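Transcriptional regulator I2 (Pseudomonas fluorescens A506, PDB 4MO7) acts as a superantigen associated with Crohn's disease and, as a member of the TetR family, probably also binds DNA as a dimeric transcriptional regulator. Local coordinates at residues A[130-135]-A[142-147]; A[82-87]-A[123-128]; A[187-192]-A[198-203]. All coordinates share one frame; numbering follows the deposited sequence.

Interaction 1. Residues A[130-135]-A[142-147]; sequences YEWRSL and HVLALR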
loop_
_atom_site.group_PDB
_atom_site.type_symbol
_atom_site.label_atom_id
_atom_site.label_comp_id
_atom_site.label_asym_id
_atom_site.label_seq_id
_atom_site.Cartn_x
_atom_site.Cartn_y
_atom_site.Cartn_z
ATOM N N TYR A 130 14.284 -1.657 0.150
ATOM C CA TYR A 130 14.545 -3.085 0.266
ATOM C C TYR A 130 15.516 -3.544 1.311
ATOM O O TYR A 130 15.486 -4.735 1.654
ATOM C CB TYR A 130 14.930 -3.682 -1.097
ATOM C CG TYR A 130 13.791 -3.582 -2.068
ATOM C CD1 TYR A 130 12.591 -4.240 -1.827
ATOM C CD2 TYR A 130 13.895 -2.798 -3.211
ATOM C CE1 TYR A 130 11.532 -4.134 -2.706
ATOM C CE2 TYR A 130 12.839 -2.698 -4.102
ATOM C CZ TYR A 130 11.664 -3.362 -3.842
ATOM O OH TYR A 130 10.621 -3.251 -4.733
ATOM N N GLU A 131 16.359 -2.632 1.827
ATOM C CA GLU A 131 17.375 -3.039 2.798
ATOM C C GLU A 131 17.041 -2.547 4.195
ATOM O O GLU A 131 17.844 -2.668 5.133
ATOM C CB GLU A 131 18.774 -2.553 2.403
ATOM C CG GLU A 131 19.299 -3.089 1.082
ATOM C CD GLU A 131 19.557 -4.582 1.123
ATOM O OE1 GLU A 131 19.493 -5.218 2.214
ATOM O OE2 GLU A 131 19.801 -5.140 0.055
ATOM N N TRP A 132 15.818 -2.071 4.344
ATOM C CA TRP A 132 15.356 -1.555 5.622
ATOM C C TRP A 132 15.616 -2.535 6.781
ATOM O O TRP A 132 16.132 -2.156 7.853
ATOM C CB TRP A 132 13.861 -1.217 5.505
ATOM C CG TRP A 132 13.354 -0.589 6.757
ATOM C CD1 TRP A 132 12.555 -1.161 7.705
ATOM C CD2 TRP A 132 13.651 0.728 7.219
ATOM N NE1 TRP A 132 12.327 -0.271 8.719
ATOM C CE2 TRP A 132 13.019 0.887 8.463
ATOM C CE3 TRP A 132 14.388 1.787 6.692
ATOM C CZ2 TRP A 132 13.063 2.083 9.184
ATOM C CZ3 TRP A 132 14.473 2.969 7.436
ATOM C CH2 TRP A 132 13.805 3.099 8.669
ATOM N N ARG A 133 15.310 -3.807 6.541
ATOM C CA ARG A 133 15.423 -4.808 7.589
ATOM C C ARG A 133 16.877 -5.154 7.898
ATOM O O ARG A 133 17.141 -5.774 8.919
ATOM C CB ARG A 133 14.618 -6.068 7.213
ATOM C CG ARG A 133 13.085 -5.886 7.262
ATOM C CD ARG A 133 12.347 -7.181 6.905
ATOM N NE ARG A 133 12.641 -8.277 7.831
ATOM C CZ ARG A 133 12.400 -9.564 7.581
ATOM N NH1 ARG A 133 11.866 -9.940 6.422
ATOM N NH2 ARG A 133 12.701 -10.481 8.488
ATOM N N SER A 134 17.820 -4.766 7.026
ATOM C CA SER A 134 19.257 -4.941 7.339
ATOM C C SER A 134 19.849 -3.911 8.317
ATOM O O SER A 134 20.948 -4.085 8.837
ATOM C CB SER A 134 20.074 -4.944 6.026
ATOM O OG SER A 134 19.721 -6.020 5.180
ATOM N N LEU A 135 19.121 -2.826 8.578
ATOM C CA LEU A 135 19.638 -1.721 9.363
ATOM C C LEU A 135 19.371 -1.948 10.828
ATOM O O LEU A 135 18.295 -2.459 11.197
ATOM C CB LEU A 135 18.949 -0.415 8.901
ATOM C CG LEU A 135 19.568 0.927 9.273
ATOM C CD1 LEU A 135 21.027 1.009 8.843
ATOM C CD2 LEU A 135 18.826 2.019 8.625
ATOM N N HIS A 142 17.690 6.845 13.619
ATOM C CA HIS A 142 18.211 8.012 12.903
ATOM C C HIS A 142 17.464 8.252 11.592
ATOM O O HIS A 142 17.096 9.387 11.305
ATOM C CB HIS A 142 19.704 7.872 12.601
ATOM C CG HIS A 142 20.565 8.092 13.802
ATOM N ND1 HIS A 142 20.805 9.350 14.311
ATOM C CD2 HIS A 142 21.199 7.220 14.627
ATOM C CE1 HIS A 142 21.577 9.248 15.380
ATOM N NE2 HIS A 142 21.819 7.966 15.602
ATOM N N VAL A 143 17.206 7.194 10.830
ATOM C CA VAL A 143 16.530 7.404 9.535
ATOM C C VAL A 143 15.093 7.833 9.822
ATOM O O VAL A 143 14.541 8.693 9.132
ATOM C CB VAL A 143 16.533 6.163 8.666
ATOM C CG1 VAL A 143 15.679 6.397 7.460
ATOM C CG2 VAL A 143 17.986 5.820 8.290
ATOM N N LEU A 144 14.472 7.269 10.849
ATOM C CA LEU A 144 13.111 7.667 11.185
ATOM C C LEU A 144 12.975 9.109 11.686
ATOM O O LEU A 144 11.956 9.752 11.448
ATOM C CB LEU A 144 12.466 6.675 12.183
ATOM C CG LEU A 144 12.139 5.271 11.630
ATOM C CD1 LEU A 144 11.697 4.306 12.776
ATOM C CD2 LEU A 144 11.075 5.292 10.521
ATOM N N ALA A 145 13.972 9.607 12.394
ATOM C CA ALA A 145 14.039 11.030 12.688
ATOM C C ALA A 145 13.983 11.927 11.463
ATOM O O ALA A 145 13.312 12.969 11.507
ATOM C CB ALA A 145 15.252 11.364 13.517
ATOM N N LEU A 146 14.683 11.556 10.379
ATOM C CA LEU A 146 14.604 12.328 9.133
ATOM C C LEU A 146 13.220 12.213 8.515
ATOM O O LEU A 146 12.715 13.184 7.917
ATOM C CB LEU A 146 15.628 11.840 8.112
ATOM C CG LEU A 146 17.049 12.047 8.627
ATOM C CD1 LEU A 146 18.043 11.628 7.565
ATOM C CD2 LEU A 146 17.273 13.516 8.948
ATOM N N ARG A 147 12.638 11.021 8.573
ATOM C CA ARG A 147 11.274 10.848 8.023
ATOM C C ARG A 147 10.309 11.764 8.791
ATOM O O ARG A 147 9.383 12.299 8.205
ATOM C CB ARG A 147 10.816 9.408 8.196
ATOM C CG ARG A 147 9.350 9.218 7.947
ATOM C CD ARG A 147 9.056 9.335 6.491
ATOM N NE ARG A 147 7.887 8.533 6.168
ATOM C CZ ARG A 147 7.153 8.710 5.083
ATOM N NH1 ARG A 147 7.477 9.669 4.227
ATOM N NH2 ARG A 147 6.100 7.932 4.852
#
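Trp132 meets Val143 and Leu144 with the end of its indole, of which the six-membered ring alone touches them. CG stands anti to the backbone N (chi1 -176°), which carries the ring across to helix 137-163, where the indole and Val143 run past each other in opposite directions. The valine comes to the ring edge, in plane, with CG1 3.6 Å from Trp132 CZ3. The Leu144 side chain crosses that of Trp132 at about a right angle, with CD2 4.0 Å from Trp132 CH2 and as near CZ2, placed obliquely to the ring. The contact illustrates how a short 3-10 turn, 132-134, leads from helix 122-130 into the long helix 137-163 within the all-helical C-terminal domain of the TetR fold. Ser134 secures the turn twice: its backbone N bonds to Glu131 O at 2.8 Å, and its OG donates to Glu131 OE1 at 3.1 Å, nearly along the C-O axis. The other carboxylate oxygen, OE2, accepts from Phe47 N, tying the turn to the N-terminal part of the chain. Leu135, at the end of the turn, points toward the helix and brings CD2 to 3.9 Å from Val143 CG2.

Interaction 2. Residues A[82-87]-A[123-128]; sequences EETIHY and EAMAVL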
loop_
_atom_site.group_PDB
_atom_site.type_symbol
_atom_site.label_atom_id
_atom_site.label_comp_id
_atom_site.label_asym_id
_atom_site.label_seq_id
_atom_site.Cartn_x
_atom_site.Cartn_y
_atom_site.Cartn_z
ATOM N N GLU A 82 20.099 7.943 5.062
ATOM C CA GLU A 82 19.963 9.328 5.518
ATOM C C GLU A 82 20.178 10.306 4.368
ATOM O O GLU A 82 19.438 11.294 4.205
ATOM C CB GLU A 82 20.951 9.619 6.649
ATOM C CG GLU A 82 20.566 9.014 8.000
ATOM C CD GLU A 82 21.603 9.393 9.062
ATOM O OE1 GLU A 82 21.304 9.298 10.258
ATOM O OE2 GLU A 82 22.729 9.782 8.690
ATOM N N GLU A 83 21.212 10.055 3.570
ATOM C CA GLU A 83 21.478 10.940 2.420
ATOM C C GLU A 83 20.295 11.035 1.491
ATOM O O GLU A 83 19.990 12.123 0.994
ATOM C CB GLU A 83 22.630 10.408 1.553
ATOM C CG GLU A 83 24.001 10.693 2.063
ATOM C CD GLU A 83 24.212 12.165 2.296
ATOM O OE1 GLU A 83 24.263 12.934 1.302
ATOM O OE2 GLU A 83 24.301 12.550 3.481
ATOM N N THR A 84 19.649 9.908 1.212
ATOM C CA THR A 84 18.497 9.917 0.302
ATOM C C THR A 84 17.361 10.731 0.842
ATOM O O THR A 84 16.699 11.466 0.086
ATOM C CB THR A 84 17.940 8.496 0.047
ATOM O OG1 THR A 84 19.022 7.638 -0.303
ATOM C CG2 THR A 84 16.899 8.511 -1.097
ATOM N N ILE A 85 17.082 10.585 2.136
ATOM C CA ILE A 85 16.011 11.347 2.702
ATOM C C ILE A 85 16.341 12.825 2.807
ATOM O O ILE A 85 15.455 13.664 2.554
ATOM C CB ILE A 85 15.563 10.814 4.065
ATOM C CG1 ILE A 85 14.986 9.395 3.915
ATOM C CG2 ILE A 85 14.398 11.661 4.601
ATOM C CD1 ILE A 85 14.645 8.781 5.265
ATOM N N HIS A 86 17.581 13.165 3.174
ATOM C CA HIS A 86 18.021 14.549 3.212
ATOM C C HIS A 86 17.856 15.145 1.849
ATOM O O HIS A 86 17.375 16.265 1.709
ATOM C CB HIS A 86 19.504 14.642 3.606
ATOM C CG HIS A 86 19.705 14.805 5.070
ATOM N ND1 HIS A 86 20.622 14.060 5.784
ATOM C CD2 HIS A 86 19.111 15.629 5.964
ATOM C CE1 HIS A 86 20.575 14.415 7.057
ATOM N NE2 HIS A 86 19.670 15.366 7.193
ATOM N N TYR A 87 18.232 14.384 0.824
ATOM C CA TYR A 87 18.105 14.906 -0.541
ATOM C C TYR A 87 16.661 15.082 -0.951
ATOM O O TYR A 87 16.310 16.155 -1.489
ATOM C CB TYR A 87 18.835 13.967 -1.506
ATOM C CG TYR A 87 18.555 14.203 -2.974
ATOM C CD1 TYR A 87 19.336 15.068 -3.720
ATOM C CD2 TYR A 87 17.537 13.503 -3.622
ATOM C CE1 TYR A 87 19.073 15.270 -5.087
ATOM C CE2 TYR A 87 17.263 13.693 -4.963
ATOM C CZ TYR A 87 18.030 14.571 -5.694
ATOM O OH TYR A 87 17.735 14.728 -7.032
ATOM N N GLU A 123 19.222 4.970 -6.714
ATOM C CA GLU A 123 19.671 3.704 -6.114
ATOM C C GLU A 123 19.568 3.742 -4.613
ATOM O O GLU A 123 19.257 2.739 -3.995
ATOM C CB GLU A 123 21.114 3.352 -6.522
ATOM C CG GLU A 123 21.301 3.201 -8.019
ATOM C CD GLU A 123 21.308 4.553 -8.716
ATOM O OE1 GLU A 123 21.382 5.574 -7.993
ATOM O OE2 GLU A 123 21.260 4.601 -9.966
ATOM N N ALA A 124 19.835 4.903 -4.023
ATOM C CA ALA A 124 19.880 4.990 -2.565
ATOM C C ALA A 124 18.459 4.929 -1.942
ATOM O O ALA A 124 18.285 4.519 -0.784
ATOM C CB ALA A 124 20.630 6.202 -2.142
ATOM N N MET A 125 17.453 5.294 -2.734
ATOM C CA MET A 125 16.056 5.163 -2.319
ATOM C C MET A 125 15.602 3.730 -2.421
ATOM O O MET A 125 14.817 3.236 -1.596
ATOM C CB MET A 125 15.168 5.975 -3.237
ATOM C CG MET A 125 13.684 5.712 -3.030
ATOM S SD MET A 125 12.938 7.216 -2.409
ATOM C CE MET A 125 13.431 7.157 -0.685
ATOM N N ALA A 126 16.058 3.057 -3.470
ATOM C CA ALA A 126 15.733 1.655 -3.622
ATOM C C ALA A 126 16.384 0.868 -2.500
ATOM O O ALA A 126 15.868 -0.173 -2.085
ATOM C CB ALA A 126 16.212 1.137 -4.999
ATOM N N VAL A 127 17.521 1.371 -2.017
ATOM C CA VAL A 127 18.206 0.714 -0.920
ATOM C C VAL A 127 17.349 0.870 0.343
ATOM O O VAL A 127 17.171 -0.071 1.108
ATOM C CB VAL A 127 19.653 1.252 -0.728
ATOM C CG1 VAL A 127 20.207 0.823 0.610
ATOM C CG2 VAL A 127 20.585 0.788 -1.858
ATOM N N LEU A 128 16.787 2.060 0.531
ATOM C CA LEU A 128 15.989 2.369 1.725
ATOM C C LEU A 128 14.809 1.417 1.825
ATOM O O LEU A 128 14.474 0.908 2.892
ATOM C CB LEU A 128 15.534 3.849 1.717
ATOM C CG LEU A 128 14.760 4.269 2.978
ATOM C CD1 LEU A 128 14.990 5.726 3.277
ATOM C CD2 LEU A 128 13.247 4.007 2.863
#
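Thr84 covers one face of the only flat group that matters here, the peptide between Ala124 and Met125; no aromatic ring or planar side-chain group takes part. Its CB stands almost directly above the carbonyl carbon of Ala124, and its CG2 lies farther along, 3.7 Å from Met125 N. The setting is the all-helical TetR fold, in which the helix that follows the DNA-binding region, here 73-97, continues into the C-terminal domain. Helix 122-130 crosses helix 73-97 with segment axes 8.8 Å apart at -116°, and the closest CA pair is Thr84 and Ala124, both pointing their side chains at the other helix. A small residue at that crossing lets the backbones come near.

The hydroxyl of Thr84 turns back to its own helix and bonds to Val80 O, while CG2, anti to the backbone N, is the branch that meets Met125. Met125 folds round this methyl: bent at chi2 and chi3, its chain brings CE to 3.7 Å from Thr84 CG2, and its CB touches the same carbon. Two residues on, Val127 touches Phe42 of helix 30-45 as well as Leu77 and Val80, so helix 122-130 packs on both helix 30-45 and helix 73-97.

One turn beyond Ala124, Leu128 points toward helix 73-97, and its side chain crosses that of Ile85 at about a right angle. Leu128 CD1 rests against the end of the isoleucine chain, 3.7 Å from both CG1 and CD1 of Ile85.

Interaction 3. Residues A[187-192]-A[198-203]; sequences TWFRAQ and EELAEE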
loop_
_atom_site.group_PDB
_atom_site.type_symbol
_atom_site.label_atom_id
_atom_site.label_comp_id
_atom_site.label_asym_id
_atom_site.label_seq_id
_atom_site.Cartn_x
_atom_site.Cartn_y
_atom_site.Cartn_z
ATOM N N THR A 187 1.906 -0.100 -8.127
ATOM C CA THR A 187 1.281 -1.369 -8.519
ATOM C C THR A 187 0.550 -1.251 -9.863
ATOM O O THR A 187 0.167 -2.267 -10.461
ATOM C CB THR A 187 0.283 -1.912 -7.458
ATOM O OG1 THR A 187 -0.904 -1.102 -7.442
ATOM C CG2 THR A 187 0.909 -1.894 -6.061
ATOM N N TRP A 188 0.344 -0.026 -10.343
ATOM C CA TRP A 188 -0.483 0.144 -11.521
ATOM C C TRP A 188 -0.041 1.190 -12.530
ATOM O O TRP A 188 -0.543 1.153 -13.649
ATOM C CB TRP A 188 -1.947 0.396 -11.119
ATOM C CG TRP A 188 -2.177 1.707 -10.373
ATOM C CD1 TRP A 188 -2.209 1.882 -9.012
ATOM C CD2 TRP A 188 -2.453 2.983 -10.956
ATOM N NE1 TRP A 188 -2.441 3.219 -8.724
ATOM C CE2 TRP A 188 -2.635 3.900 -9.901
ATOM C CE3 TRP A 188 -2.597 3.438 -12.278
ATOM C CZ2 TRP A 188 -2.963 5.249 -10.117
ATOM C CZ3 TRP A 188 -2.890 4.782 -12.494
ATOM C CH2 TRP A 188 -3.062 5.678 -11.409
ATOM N N PHE A 189 0.861 2.125 -12.174
ATOM C CA PHE A 189 1.110 3.290 -13.057
ATOM C C PHE A 189 1.743 2.857 -14.370
ATOM O O PHE A 189 1.411 3.414 -15.420
ATOM C CB PHE A 189 1.979 4.363 -12.346
ATOM C CG PHE A 189 2.319 5.583 -13.201
ATOM C CD1 PHE A 189 1.352 6.483 -13.566
ATOM C CD2 PHE A 189 3.617 5.820 -13.594
ATOM C CE1 PHE A 189 1.662 7.602 -14.306
ATOM C CE2 PHE A 189 3.926 6.898 -14.366
ATOM C CZ PHE A 189 2.945 7.811 -14.712
ATOM N N ARG A 190 2.645 1.874 -14.328
ATOM C CA ARG A 190 3.277 1.381 -15.578
ATOM C C ARG A 190 2.281 0.720 -16.536
ATOM O O ARG A 190 2.370 0.935 -17.745
ATOM C CB ARG A 190 4.457 0.425 -15.300
ATOM C CG ARG A 190 5.832 1.114 -15.112
ATOM C CD ARG A 190 6.982 0.179 -15.534
ATOM N NE ARG A 190 8.299 0.558 -15.005
ATOM C CZ ARG A 190 8.984 -0.144 -14.097
ATOM N NH1 ARG A 190 8.490 -1.272 -13.595
ATOM N NH2 ARG A 190 10.177 0.278 -13.688
ATOM N N ALA A 191 1.343 -0.075 -15.996
ATOM C CA ALA A 191 0.281 -0.714 -16.782
ATOM C C ALA A 191 -0.628 0.261 -17.561
ATOM O O ALA A 191 -1.353 -0.143 -18.491
ATOM C CB ALA A 191 -0.577 -1.590 -15.876
ATOM N N GLN A 192 -0.642 1.533 -17.168
ATOM C CA GLN A 192 -1.552 2.510 -17.770
ATOM C C GLN A 192 -1.091 2.897 -19.153
ATOM O O GLN A 192 -1.913 3.093 -20.050
ATOM C CB GLN A 192 -1.614 3.778 -16.934
ATOM C CG GLN A 192 -2.596 3.711 -15.835
ATOM C CD GLN A 192 -4.042 3.727 -16.310
ATOM O OE1 GLN A 192 -4.439 4.542 -17.148
ATOM N NE2 GLN A 192 -4.849 2.839 -15.743
ATOM N N GLU A 198 3.241 13.808 -14.205
ATOM C CA GLU A 198 2.613 15.083 -13.933
ATOM C C GLU A 198 1.072 14.984 -13.954
ATOM O O GLU A 198 0.375 15.591 -13.133
ATOM C CB GLU A 198 3.092 16.143 -14.932
ATOM C CG GLU A 198 2.575 17.541 -14.615
ATOM C CD GLU A 198 3.189 18.155 -13.327
ATOM O OE1 GLU A 198 4.250 17.659 -12.875
ATOM O OE2 GLU A 198 2.618 19.138 -12.784
ATOM N N GLU A 199 0.527 14.260 -14.911
ATOM C CA GLU A 199 -0.920 14.055 -14.953
ATOM C C GLU A 199 -1.405 13.304 -13.726
ATOM O O GLU A 199 -2.448 13.637 -13.162
ATOM C CB GLU A 199 -1.285 13.312 -16.223
ATOM C CG GLU A 199 -1.143 14.253 -17.426
ATOM C CD GLU A 199 -1.196 13.501 -18.762
ATOM O OE1 GLU A 199 -1.149 12.256 -18.760
ATOM O OE2 GLU A 199 -1.264 14.164 -19.819
ATOM N N LEU A 200 -0.626 12.295 -13.313
ATOM C CA LEU A 200 -0.949 11.532 -12.090
ATOM C C LEU A 200 -0.976 12.464 -10.864
ATOM O O LEU A 200 -1.891 12.402 -10.020
ATOM C CB LEU A 200 0.071 10.398 -11.909
ATOM C CG LEU A 200 -0.139 9.434 -10.724
ATOM C CD1 LEU A 200 -1.462 8.624 -10.874
ATOM C CD2 LEU A 200 1.054 8.509 -10.546
ATOM N N ALA A 201 0.018 13.347 -10.771
ATOM C CA ALA A 201 0.092 14.290 -9.631
ATOM C C ALA A 201 -1.108 15.245 -9.658
ATOM O O ALA A 201 -1.695 15.542 -8.636
ATOM C CB ALA A 201 1.451 15.081 -9.682
ATOM N N GLU A 202 -1.471 15.733 -10.843
ATOM C CA GLU A 202 -2.660 16.561 -11.010
ATOM C C GLU A 202 -3.940 15.864 -10.591
ATOM O O GLU A 202 -4.790 16.492 -9.962
ATOM C CB GLU A 202 -2.760 17.016 -12.505
ATOM C CG GLU A 202 -1.580 17.999 -12.840
ATOM C CD GLU A 202 -1.612 18.576 -14.264
ATOM O OE1 GLU A 202 -2.358 18.062 -15.125
ATOM O OE2 GLU A 202 -0.875 19.552 -14.518
ATOM N N GLU A 203 -4.066 14.587 -10.907
ATOM C CA GLU A 203 -5.247 13.822 -10.512
ATOM C C GLU A 203 -5.227 13.682 -9.006
ATOM O O GLU A 203 -6.269 13.832 -8.391
ATOM C CB GLU A 203 -5.293 12.442 -11.150
ATOM C CG GLU A 203 -5.685 12.420 -12.584
ATOM C CD GLU A 203 -7.169 12.771 -12.805
ATOM O OE1 GLU A 203 -8.046 12.437 -11.942
ATOM O OE2 GLU A 203 -7.426 13.378 -13.875
#
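Leu200 reaches out from helix 197-208 with its two methyls divided between two aromatic rings: CD1 goes to Trp188 and CD2 to Phe189. The rings stand at roughly 75° to each other, steeply inclined rather than stacked, and the forked leucine end meets one with each prong. Leu200 CD1 comes to 3.4 Å from Trp188 CH2 and 3.8 Å from CZ2, touching the far corner of the indole. On the other prong, CD2 lies 3.6 Å from Phe189 CD1, with CE1 of the same ring close behind. Both approaches are oblique.

The two aromatic residues are neighbours in sequence yet get to the leucine by different routes. Trp188 holds CG between its backbone N and carbonyl carbon (chi1 65°), the crowded position, and only the end of its indole nears helix 197-208. Phe189 aims its side chain at that helix from the start, with CG anti to the backbone N (chi1 178°).

The unit joins a weakly bonded helical turn, 189-192, to the last helix of the chain, and Leu195 from the connection between them packs on both rings. It also lies at the dimer interface: Arg176 of the second subunit packs on Trp188, and Phe177 of the second subunit on Leu200. Such use of C-terminal helices for dimerisation is familiar in TetR-family proteins.

No hydrogen bond spans the two segments, so their hold on each other depends on the fit of methyls to ring carbons, an attraction short in range and weakly directional.

In the fold
Along the chain the order is interaction 2, interaction 1, interaction 3, each closing before the next opens. Interactions 2 and 1 are neighbours, with centres 9 Å apart: helix 122-130 packs on helix 73-97 and then passes through the 3-10 turn into helix 137-163. Val143 CG1 meets Ile85 CD1 at 3.4 Å, so the two contacts adjoin along helix 73-97, which packs against both helix 122-130 and helix 137-163. Interaction 3 stands apart, about 27 Å from interaction 1 and 22 Å from interaction 2 between centres. It belongs to the C-terminal end and the subunit interface. The example thus separates packing near the DNA-binding region from packing at the dimer contact.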